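Local coordinates for flavohemoprotein (Vibrio cholerae O1 biovar El Tor, PDB 4EH1), which probably converts nitric oxide to nitrate with O2 and NAD(P)H, this piece being the reductase part that binds FAD and NAD(P)H, at residues A[40-45]-A[99-104]; A[55-60]-A[68-73]; A[190-195]-A[218-223]. All coordinates share one frame; numbering follows the deposited sequence.

How the contacts relate
Contacts 1 and 2 both belong to the FAD-binding domain, centres about 10 Å apart, and touch: Ile42 and Ile40 of contact 1 bond through their backbones to Arg55 and Tyr57 of contact 2. Contact 1 is regular antiparallel strand pairing, mostly buried, with a polar and an apolar face. Contact 2, also buried, brings the end of strand 53-58 and the residues after it against strand 68-73, the outermost strands of the same sheet, by one backbone bond and by side chains, polar on one side and apolar on the other, and it holds the flavin. Contact 3, partly buried in the NAD-binding part, fixes a loop to a helix by one glutamine and a few leucines.

Contact 1 of 3, residues A[40-45]-A[99-104]; sequences IGIEVT and VKLYAP. With SO4 (sulfate ion), chain E.
Gly41 and Tyr102 form a hydrogen-bonded pair in an antiparallel strand pairing, where strand 39-44 runs beside strand 98-105 in the sheet of the FAD-binding domain. The short segments meet at 160° between their directions. Tyr102 N gives a bond to Gly41 O at 2.8 Å, while the return bond from Gly41 N to Tyr102 O is longer, 3.2 Å, though nearly straight. Two residues on, past the non-hydrogen-bonded pair Ile42 and Leu101, Glu43 N bonds to Lys100 O at 2.9 Å, and a water bridges Glu43 O and, weakly, Lys100 N.

Glu43 and Tyr102 point to the same face. The tyrosine ring reaches over Gly41, whose carbonyl O lies in the ring plane at its edge, and carries its hydroxyl to the carboxylate: Tyr102 OH donates to Glu43 OE1 at 2.7 Å, arriving from above the carboxylate plane, 38° out of it. With CG anti to its backbone N (chi1 155°) and the chain extended beyond it, Glu43 runs out to meet that hydroxyl. OE1 also forms a salt bridge with Arg52, so two partners grip it and probably favour the charged form. Lys100, bent at chi2, leads its amine away to Thr5. A sulfate ion, probably from the crystallisation liquor, is held weakly by Ala103 N.

The other face is apolar. Leu101 CD1 packs against both isoleucine ends, 3.9 Å from Ile40 CD1 and 4.1 Å from Ile42 CD1; Leu101 crosses Ile40 at about a right angle. Ile42 CD1 also meets Val99 CG2. Ile70 and Tyr57 close over this side, which thus faces inside the barrel. Such a closed-up antiparallel sheet is the beta barrel that carries FAD in the ferredoxin reductase-like family.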
loop_
_atom_site.group_PDB
_atom_site.type_symbol
_atom_site.label_atom_id
_atom_site.label_comp_id
_atom_site.label_asym_id
_atom_site.label_seq_id
_atom_site.Cartn_x
_atom_site.Cartn_y
_atom_site.Cartn_z
ATOM N N ILE A 40 9.814 15.830 7.691
ATOM C CA ILE A 40 8.698 16.598 8.197
ATOM C C ILE A 40 8.275 15.982 9.517
ATOM O O ILE A 40 8.857 14.987 9.978
ATOM C CB ILE A 40 7.499 16.695 7.181
ATOM C CG1 ILE A 40 7.120 15.328 6.587
ATOM C CG2 ILE A 40 7.862 17.579 6.012
ATOM C CD1 ILE A 40 6.219 14.500 7.461
ATOM N N GLY A 41 7.268 16.590 10.124
ATOM C CA GLY A 41 6.684 16.089 11.348
ATOM C C GLY A 41 5.256 15.634 11.109
ATOM O O GLY A 41 4.492 16.290 10.387
ATOM N N ILE A 42 4.885 14.506 11.697
ATOM C CA ILE A 42 3.506 14.051 11.634
ATOM C C ILE A 42 2.919 14.047 13.047
ATOM O O ILE A 42 3.563 13.590 13.988
ATOM C CB ILE A 42 3.404 12.633 11.050
ATOM C CG1 ILE A 42 3.876 12.609 9.579
ATOM C CG2 ILE A 42 1.971 12.104 11.153
ATOM C CD1 ILE A 42 2.918 13.301 8.596
ATOM N N GLU A 43 1.691 14.537 13.193
ATOM C CA GLU A 43 1.040 14.550 14.491
ATOM C C GLU A 43 -0.337 13.918 14.424
ATOM O O GLU A 43 -1.160 14.259 13.570
ATOM C CB GLU A 43 0.936 15.977 15.021
ATOM C CG GLU A 43 -0.171 16.215 16.007
ATOM C CD GLU A 43 -0.295 17.703 16.347
ATOM O OE1 GLU A 43 0.723 18.297 16.769
ATOM O OE2 GLU A 43 -1.395 18.284 16.168
ATOM N N VAL A 44 -0.586 12.989 15.335
ATOM C CA VAL A 44 -1.873 12.316 15.375
ATOM C C VAL A 44 -2.290 12.119 16.802
ATOM O O VAL A 44 -1.532 12.417 17.725
ATOM C CB VAL A 44 -1.806 10.930 14.711
ATOM C CG1 VAL A 44 -1.709 11.067 13.186
ATOM C CG2 VAL A 44 -0.621 10.129 15.259
ATOM N N THR A 45 -3.500 11.597 16.963
ATOM C CA THR A 45 -4.072 11.269 18.254
ATOM C C THR A 45 -4.511 9.823 18.169
ATOM O O THR A 45 -5.538 9.510 17.564
ATOM C CB THR A 45 -5.293 12.133 18.548
ATOM O OG1 THR A 45 -4.900 13.504 18.490
ATOM C CG2 THR A 45 -5.868 11.814 19.935
ATOM N N VAL A 99 -4.126 14.162 8.300
ATOM C CA VAL A 99 -3.194 14.226 9.415
ATOM C C VAL A 99 -2.682 15.628 9.519
ATOM O O VAL A 99 -2.879 16.410 8.623
ATOM C CB VAL A 99 -1.949 13.330 9.210
ATOM C CG1 VAL A 99 -2.344 11.870 9.048
ATOM C CG2 VAL A 99 -1.131 13.817 8.029
ATOM N N LYS A 100 -2.014 15.947 10.622
ATOM C CA LYS A 100 -1.429 17.262 10.780
ATOM C C LYS A 100 0.063 17.134 10.553
ATOM O O LYS A 100 0.712 16.235 11.106
ATOM C CB LYS A 100 -1.704 17.776 12.174
ATOM C CG LYS A 100 -3.164 17.678 12.568
ATOM C CD LYS A 100 -4.032 18.617 11.747
ATOM C CE LYS A 100 -5.453 18.093 11.641
ATOM N NZ LYS A 100 -6.356 19.070 10.964
ATOM N N LEU A 101 0.602 18.042 9.752
ATOM C CA LEU A 101 1.958 17.926 9.244
ATOM C C LEU A 101 2.782 19.194 9.481
ATOM O O LEU A 101 2.326 20.296 9.188
ATOM C CB LEU A 101 1.916 17.648 7.741
ATOM C CG LEU A 101 3.265 17.399 7.072
ATOM C CD1 LEU A 101 3.122 16.377 5.964
ATOM C CD2 LEU A 101 3.849 18.718 6.507
ATOM N N TYR A 102 4.017 19.013 9.945
ATOM C CA TYR A 102 4.900 20.129 10.240
ATOM C C TYR A 102 5.939 20.204 9.162
ATOM O O TYR A 102 6.305 19.195 8.601
ATOM C CB TYR A 102 5.577 19.942 11.588
ATOM C CG TYR A 102 4.616 20.107 12.710
ATOM C CD1 TYR A 102 3.806 19.046 13.117
ATOM C CD2 TYR A 102 4.487 21.328 13.362
ATOM C CE1 TYR A 102 2.894 19.195 14.170
ATOM C CE2 TYR A 102 3.587 21.483 14.422
ATOM C CZ TYR A 102 2.792 20.408 14.813
ATOM O OH TYR A 102 1.904 20.548 15.857
ATOM N N ALA A 103 6.414 21.416 8.919
ATOM C CA ALA A 103 7.213 21.788 7.759
ATOM C C ALA A 103 8.573 21.142 7.779
ATOM O O ALA A 103 9.077 20.808 8.832
ATOM C CB ALA A 103 7.376 23.313 7.757
ATOM N N PRO A 104 9.205 21.008 6.611
ATOM C CA PRO A 104 10.509 20.343 6.544
ATOM C C PRO A 104 11.605 20.998 7.382
ATOM O O PRO A 104 11.679 22.214 7.463
ATOM C CB PRO A 104 10.863 20.414 5.046
ATOM C CG PRO A 104 9.523 20.464 4.351
ATOM C CD PRO A 104 8.688 21.342 5.268
HETATM S S SO4 E . 4.750 24.367 10.822
HETATM O O1 SO4 E . 4.210 24.650 12.155
HETATM O O2 SO4 E . 4.410 25.443 9.913
HETATM O O3 SO4 E . 6.202 24.211 10.869
HETATM O O4 SO4 E . 4.153 23.168 10.253
HETATM O O HOH W 1 -3.708 14.282 12.963
#

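Contact 2 of 3, residues A[55-60]-A[68-73]; sequences RQYSLS and YRISVK. With FAD (flavin-adenine dinucleotide), chain C.
With chi1 at 58°, Ser60 holds OG between its backbone N and carbonyl carbon, where Arg69 and Ser71 both reach it. Arg69 leaves its strand extended and turns only at chi3 (84°), which lays the guanidinium side-on to the serine: NE donates to Ser60 OG at 3.0 Å and NH2 to Ser60 O at 2.7 Å, the latter from above the carbonyl plane. Ser60 OG and Ser71 OG share a further bond of 2.9 Å, and Ser71 OG is also hydrogen-bonded to Ser20 OG. Ser60 N gives a backbone bond to Arg69 O at 2.8 Å.

The apolar half centres on Tyr57. Val72 CG2 sits over one face of its ring as a CH-pi contact, 4.1 Å from the centroid, while FAD O2' lies over the opposite face. Ile70 CD1 touches Tyr57 CB, and Leu59 CD2 packs on Tyr68 CD1 at 3.6 Å.

Both strands hold the cofactor. Ser58 N bonds to FAD O4, and FAD N3 to Ser71 O at 2.9 Å, so the two backbones read the flavin's polar rim; Lys73 N takes FAD O2, and Arg55 NE grips the phosphate oxygen O1P.

Around this site, helix 84-92 packs on Tyr57 and Val72, helix 126-138 meets Ser60 and Ser71 through Thr127, Glu161 pairs with Arg69, and strand 39-44 lies against Tyr57 and Ile70.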
loop_
_atom_site.group_PDB
_atom_site.type_symbol
_atom_site.label_atom_id
_atom_site.label_comp_id
_atom_site.label_asym_id
_atom_site.label_seq_id
_atom_site.Cartn_x
_atom_site.Cartn_y
_atom_site.Cartn_z
ATOM N N ARG A 55 5.940 12.865 15.618
ATOM C CA ARG A 55 7.114 12.129 15.177
ATOM C C ARG A 55 7.694 12.726 13.892
ATOM O O ARG A 55 6.953 13.191 12.995
ATOM C CB ARG A 55 6.742 10.676 14.847
ATOM C CG ARG A 55 6.118 9.899 16.037
ATOM C CD ARG A 55 7.040 9.749 17.272
ATOM N NE ARG A 55 6.397 8.934 18.312
ATOM C CZ ARG A 55 5.855 9.431 19.420
ATOM N NH1 ARG A 55 5.892 10.741 19.647
ATOM N NH2 ARG A 55 5.278 8.620 20.304
ATOM N N GLN A 56 9.018 12.668 13.795
ATOM C CA GLN A 56 9.726 13.001 12.567
ATOM C C GLN A 56 9.610 11.877 11.553
ATOM O O GLN A 56 9.802 10.696 11.902
ATOM C CB GLN A 56 11.221 13.253 12.877
ATOM C CG GLN A 56 11.475 14.280 13.957
ATOM C CD GLN A 56 11.719 13.646 15.320
ATOM O OE1 GLN A 56 10.964 12.779 15.769
ATOM N NE2 GLN A 56 12.781 14.061 15.968
ATOM N N TYR A 57 9.275 12.222 10.303
ATOM C CA TYR A 57 9.397 11.258 9.194
ATOM C C TYR A 57 10.093 11.905 7.992
ATOM O O TYR A 57 9.765 13.033 7.614
ATOM C CB TYR A 57 8.050 10.652 8.782
ATOM C CG TYR A 57 7.475 9.804 9.855
ATOM C CD1 TYR A 57 8.069 8.580 10.188
ATOM C CD2 TYR A 57 6.393 10.247 10.604
ATOM C CE1 TYR A 57 7.575 7.794 11.236
ATOM C CE2 TYR A 57 5.906 9.493 11.651
ATOM C CZ TYR A 57 6.496 8.258 11.964
ATOM O OH TYR A 57 5.999 7.504 12.999
ATOM N N SER A 58 11.046 11.178 7.421
ATOM C CA SER A 58 11.883 11.679 6.359
ATOM C C SER A 58 11.109 11.735 5.062
ATOM O O SER A 58 10.335 10.838 4.760
ATOM C CB SER A 58 13.060 10.736 6.141
ATOM O OG SER A 58 13.896 10.660 7.281
ATOM N N LEU A 59 11.321 12.786 4.274
ATOM C CA LEU A 59 10.780 12.797 2.916
ATOM C C LEU A 59 11.507 11.713 2.079
ATOM O O LEU A 59 12.718 11.574 2.170
ATOM C CB LEU A 59 10.911 14.191 2.328
ATOM C CG LEU A 59 10.049 15.104 3.208
ATOM C CD1 LEU A 59 10.652 16.457 3.327
ATOM C CD2 LEU A 59 8.629 15.165 2.701
ATOM N N SER A 60 10.771 10.912 1.308
ATOM C CA SER A 60 11.411 9.826 0.547
ATOM C C SER A 60 11.252 9.967 -0.960
ATOM O O SER A 60 11.452 8.987 -1.705
ATOM C CB SER A 60 10.836 8.470 0.935
ATOM O OG SER A 60 9.441 8.466 0.710
ATOM N N TYR A 68 4.089 15.565 -0.710
ATOM C CA TYR A 68 5.160 14.936 0.032
ATOM C C TYR A 68 4.950 13.422 0.062
ATOM O O TYR A 68 3.823 12.940 0.155
ATOM C CB TYR A 68 5.168 15.456 1.472
ATOM C CG TYR A 68 5.565 16.912 1.667
ATOM C CD1 TYR A 68 6.604 17.487 0.935
ATOM C CD2 TYR A 68 4.914 17.696 2.602
ATOM C CE1 TYR A 68 6.979 18.823 1.130
ATOM C CE2 TYR A 68 5.260 19.032 2.802
ATOM C CZ TYR A 68 6.303 19.585 2.081
ATOM O OH TYR A 68 6.638 20.898 2.286
ATOM N N ARG A 69 6.030 12.665 -0.019
ATOM C CA ARG A 69 5.958 11.252 0.325
ATOM C C ARG A 69 6.844 10.963 1.556
ATOM O O ARG A 69 8.013 11.388 1.627
ATOM C CB ARG A 69 6.363 10.358 -0.849
ATOM C CG ARG A 69 6.278 8.847 -0.531
ATOM C CD ARG A 69 6.626 7.998 -1.743
ATOM N NE ARG A 69 8.065 7.832 -1.866
ATOM C CZ ARG A 69 8.643 7.099 -2.813
ATOM N NH1 ARG A 69 7.898 6.473 -3.717
ATOM N NH2 ARG A 69 9.963 6.981 -2.850
ATOM N N ILE A 70 6.270 10.258 2.524
ATOM C CA ILE A 70 7.056 9.714 3.633
ATOM C C ILE A 70 6.881 8.200 3.661
ATOM O O ILE A 70 5.925 7.666 3.089
ATOM C CB ILE A 70 6.601 10.253 4.982
ATOM C CG1 ILE A 70 5.131 9.915 5.191
ATOM C CG2 ILE A 70 6.879 11.801 5.123
ATOM C CD1 ILE A 70 4.685 10.191 6.651
ATOM N N SER A 71 7.789 7.514 4.346
ATOM C CA SER A 71 7.787 6.051 4.382
ATOM C C SER A 71 8.054 5.597 5.810
ATOM O O SER A 71 9.120 5.879 6.390
ATOM C CB SER A 71 8.856 5.482 3.450
ATOM O OG SER A 71 8.752 6.066 2.149
ATOM N N VAL A 72 7.091 4.853 6.340
ATOM C CA VAL A 72 6.939 4.672 7.759
ATOM C C VAL A 72 7.066 3.196 8.154
ATOM O O VAL A 72 6.320 2.335 7.684
ATOM C CB VAL A 72 5.554 5.207 8.189
ATOM C CG1 VAL A 72 5.284 4.843 9.629
ATOM C CG2 VAL A 72 5.439 6.752 7.899
ATOM N N LYS A 73 8.037 2.906 9.005
ATOM C CA LYS A 73 8.201 1.545 9.481
ATOM C C LYS A 73 7.321 1.267 10.712
ATOM O O LYS A 73 7.392 1.986 11.697
ATOM C CB LYS A 73 9.647 1.258 9.822
ATOM C CG LYS A 73 9.803 -0.237 10.187
ATOM C CD LYS A 73 11.145 -0.605 10.775
ATOM C CE LYS A 73 11.003 -1.955 11.520
ATOM N NZ LYS A 73 12.271 -2.513 12.025
HETATM P PA FAD C . 6.910 4.839 20.051
HETATM O O1A FAD C . 7.478 6.142 20.224
HETATM O O2A FAD C . 5.632 4.495 20.573
HETATM O O5B FAD C . 7.899 3.832 20.679
HETATM C C5B FAD C . 9.283 4.071 20.659
HETATM C C4B FAD C . 10.110 2.903 21.168
HETATM O O4B FAD C . 10.013 2.775 22.573
HETATM C C3B FAD C . 9.595 1.629 20.571
HETATM O O3B FAD C . 10.688 0.772 20.362
HETATM C C2B FAD C . 8.730 1.059 21.643
HETATM O O2B FAD C . 8.775 -0.328 21.519
HETATM C C1B FAD C . 9.355 1.576 22.906
HETATM N N9A FAD C . 8.306 1.853 23.881
HETATM C C8A FAD C . 7.190 2.516 23.673
HETATM N N7A FAD C . 6.442 2.564 24.775
HETATM C C5A FAD C . 7.093 1.909 25.710
HETATM C C6A FAD C . 6.844 1.582 27.106
HETATM N N6A FAD C . 5.729 1.984 27.730
HETATM N N1A FAD C . 7.771 0.865 27.714
HETATM C C2A FAD C . 8.868 0.475 27.105
HETATM N N3A FAD C . 9.157 0.731 25.847
HETATM C C4A FAD C . 8.316 1.430 25.109
HETATM N N1 FAD C . 10.725 6.610 11.079
HETATM C C2 FAD C . 10.289 6.141 9.912
HETATM O O2 FAD C . 9.564 5.179 9.917
HETATM N N3 FAD C . 10.592 6.681 8.745
HETATM C C4 FAD C . 11.348 7.731 8.640
HETATM O O4 FAD C . 11.580 8.176 7.547
HETATM C C4X FAD C . 11.886 8.305 9.879
HETATM N N5 FAD C . 12.672 9.356 9.869
HETATM C C5X FAD C . 13.155 9.850 10.993
HETATM C C6 FAD C . 13.966 10.937 10.924
HETATM C C7 FAD C . 14.486 11.472 12.061
HETATM C C7M FAD C . 15.376 12.654 11.991
HETATM C C8 FAD C . 14.162 10.892 13.356
HETATM C C8M FAD C . 14.738 11.513 14.571
HETATM C C9 FAD C . 13.342 9.802 13.435
HETATM C C9A FAD C . 12.831 9.253 12.289
HETATM N N10 FAD C . 12.001 8.145 12.340
HETATM C C10 FAD C . 11.522 7.655 11.135
HETATM C "C1'" FAD C . 11.627 7.554 13.619
HETATM C "C2'" FAD C . 10.199 7.966 13.976
HETATM O "O2'" FAD C . 10.050 9.355 14.175
HETATM C "C3'" FAD C . 9.622 7.362 15.238
HETATM O "O3'" FAD C . 10.485 7.528 16.329
HETATM C "C4'" FAD C . 9.154 5.925 15.102
HETATM O "O4'" FAD C . 8.229 5.855 14.043
HETATM C "C5'" FAD C . 8.549 5.343 16.374
HETATM O "O5'" FAD C . 7.405 6.004 16.826
HETATM P P FAD C . 6.183 5.290 17.426
HETATM O O1P FAD C . 5.341 6.316 17.948
HETATM O O2P FAD C . 5.662 4.414 16.449
HETATM O O3P FAD C . 6.833 4.454 18.551
#

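Contact 3 of 3, residues A[190-195]-A[218-223]; sequences MQLAEL and KQLLAL
Two hydrogen bonds from one side chain, Gln219, tie segment 190-195 to the helix. Its amide is used at both ends: NE2 donates to Met190 O at 3.1 Å, and OE1 accepts from Leu192 N at 2.7 Å. Both bonds are close to straight, 162° at the hydrogen. Met190 O lies near the amide plane of Gln219, and Leu192 N approaches OE1 in the carbonyl plane, so the pair of bonds fixes the rotation of the flat group. The chain of Gln219 is extended beyond CG, which carries the amide from the helix across to the loop backbone. Met190 O has a second donor in Tyr215 OH.

The apolar contacts gather on Leu192, which points toward the helix. Its CD1 meets Leu220 CD2 at 3.7 Å, the two side chains crossing obliquely, and lies equally near Gln219 CB; its CB touches Leu223 CD1 at 4.0 Å. Leu192 also starts a type I turn, closed by Leu195 N bonding to Leu192 O.

Loop and helix 210-223 lie side by side against the parallel sheet: Met190 and Leu192 rest on Leu147 of strand 144-150, Met190 also on Trp176 of strand 172-177, while Leu220 packs on Phe204 and Leu206 of strand 203-208.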
loop_
_atom_site.group_PDB
_atom_site.type_symbol
_atom_site.label_atom_id
_atom_site.label_comp_id
_atom_site.label_asym_id
_atom_site.label_seq_id
_atom_site.Cartn_x
_atom_site.Cartn_y
_atom_site.Cartn_z
ATOM N N MET A 190 27.275 -5.732 6.153
ATOM C CA MET A 190 27.857 -4.908 5.123
ATOM C C MET A 190 29.354 -4.770 5.402
ATOM O O MET A 190 29.751 -4.166 6.374
ATOM C CB MET A 190 27.197 -3.522 5.150
ATOM C CG MET A 190 27.562 -2.677 3.927
ATOM S SD MET A 190 26.889 -1.006 3.946
ATOM C CE MET A 190 25.132 -1.276 3.614
ATOM N N GLN A 191 30.188 -5.333 4.556
ATOM C CA GLN A 191 31.621 -5.169 4.739
ATOM C C GLN A 191 32.209 -4.409 3.567
ATOM O O GLN A 191 32.013 -4.799 2.415
ATOM C CB GLN A 191 32.283 -6.523 4.922
ATOM C CG GLN A 191 32.085 -7.046 6.329
ATOM C CD GLN A 191 32.487 -8.481 6.459
ATOM O OE1 GLN A 191 31.815 -9.371 5.938
ATOM N NE2 GLN A 191 33.592 -8.728 7.152
ATOM N N LEU A 192 32.924 -3.323 3.866
ATOM C CA LEU A 192 33.307 -2.349 2.841
ATOM C C LEU A 192 34.710 -2.524 2.241
ATOM O O LEU A 192 35.021 -1.924 1.214
ATOM C CB LEU A 192 33.168 -0.924 3.396
ATOM C CG LEU A 192 31.821 -0.558 4.023
ATOM C CD1 LEU A 192 31.984 0.774 4.712
ATOM C CD2 LEU A 192 30.686 -0.481 2.999
ATOM N N ALA A 193 35.537 -3.354 2.867
ATOM C CA ALA A 193 36.979 -3.404 2.599
ATOM C C ALA A 193 37.328 -3.805 1.185
ATOM O O ALA A 193 38.396 -3.474 0.689
ATOM C CB ALA A 193 37.669 -4.379 3.588
ATOM N N GLU A 194 36.428 -4.544 0.556
ATOM C CA GLU A 194 36.718 -5.186 -0.705
ATOM C C GLU A 194 35.881 -4.546 -1.814
ATOM O O GLU A 194 35.862 -5.019 -2.953
ATOM C CB GLU A 194 36.428 -6.686 -0.594
ATOM C CG GLU A 194 34.936 -7.037 -0.676
ATOM C CD GLU A 194 34.139 -6.747 0.600
ATOM O OE1 GLU A 194 34.429 -5.760 1.311
ATOM O OE2 GLU A 194 33.199 -7.523 0.883
ATOM N N LEU A 195 35.193 -3.460 -1.484
ATOM C CA LEU A 195 34.382 -2.787 -2.483
ATOM C C LEU A 195 35.183 -1.743 -3.270
ATOM O O LEU A 195 36.078 -1.109 -2.721
ATOM C CB LEU A 195 33.212 -2.101 -1.802
ATOM C CG LEU A 195 32.228 -3.023 -1.093
ATOM C CD1 LEU A 195 31.094 -2.193 -0.535
ATOM C CD2 LEU A 195 31.702 -4.122 -2.006
ATOM N N LYS A 218 33.129 3.453 11.506
ATOM C CA LYS A 218 34.441 2.866 11.826
ATOM C C LYS A 218 35.144 2.236 10.619
ATOM O O LYS A 218 36.342 2.428 10.418
ATOM C CB LYS A 218 34.368 1.877 13.007
ATOM C CG LYS A 218 34.139 2.587 14.357
ATOM C CD LYS A 218 33.603 1.669 15.451
ATOM C CE LYS A 218 33.477 2.429 16.752
ATOM N NZ LYS A 218 32.762 1.632 17.825
ATOM N N GLN A 219 34.406 1.489 9.815
ATOM C CA GLN A 219 34.974 0.992 8.569
ATOM C C GLN A 219 35.442 2.127 7.642
ATOM O O GLN A 219 36.540 2.058 7.060
ATOM C CB GLN A 219 33.960 0.137 7.832
ATOM C CG GLN A 219 33.714 -1.244 8.438
ATOM C CD GLN A 219 32.844 -2.051 7.495
ATOM O OE1 GLN A 219 33.309 -2.506 6.445
ATOM N NE2 GLN A 219 31.568 -2.187 7.830
ATOM N N LEU A 220 34.616 3.162 7.494
ATOM C CA LEU A 220 34.987 4.278 6.615
ATOM C C LEU A 220 36.273 4.961 7.076
ATOM O O LEU A 220 37.175 5.207 6.280
ATOM C CB LEU A 220 33.857 5.302 6.495
ATOM C CG LEU A 220 32.639 4.809 5.706
ATOM C CD1 LEU A 220 31.597 5.901 5.631
ATOM C CD2 LEU A 220 33.024 4.270 4.285
ATOM N N LEU A 221 36.364 5.250 8.364
ATOM C CA LEU A 221 37.571 5.874 8.893
ATOM C C LEU A 221 38.810 4.987 8.740
ATOM O O LEU A 221 39.874 5.465 8.356
ATOM C CB LEU A 221 37.380 6.239 10.357
ATOM C CG LEU A 221 36.308 7.289 10.620
ATOM C CD1 LEU A 221 36.123 7.458 12.124
ATOM C CD2 LEU A 221 36.715 8.590 10.005
ATOM N N ALA A 222 38.677 3.700 9.044
ATOM C CA ALA A 222 39.802 2.778 8.888
ATOM C C ALA A 222 40.283 2.681 7.425
ATOM O O ALA A 222 41.455 2.374 7.179
ATOM C CB ALA A 222 39.440 1.402 9.416
ATOM N N LEU A 223 39.376 2.918 6.469
ATOM C CA LEU A 223 39.706 2.867 5.040
ATOM C C LEU A 223 40.375 4.165 4.573
ATOM O O LEU A 223 41.016 4.210 3.516
ATOM C CB LEU A 223 38.452 2.601 4.194
ATOM C CG LEU A 223 38.010 1.139 4.087
ATOM C CD1 LEU A 223 36.638 1.014 3.436
ATOM C CD2 LEU A 223 39.039 0.346 3.302
#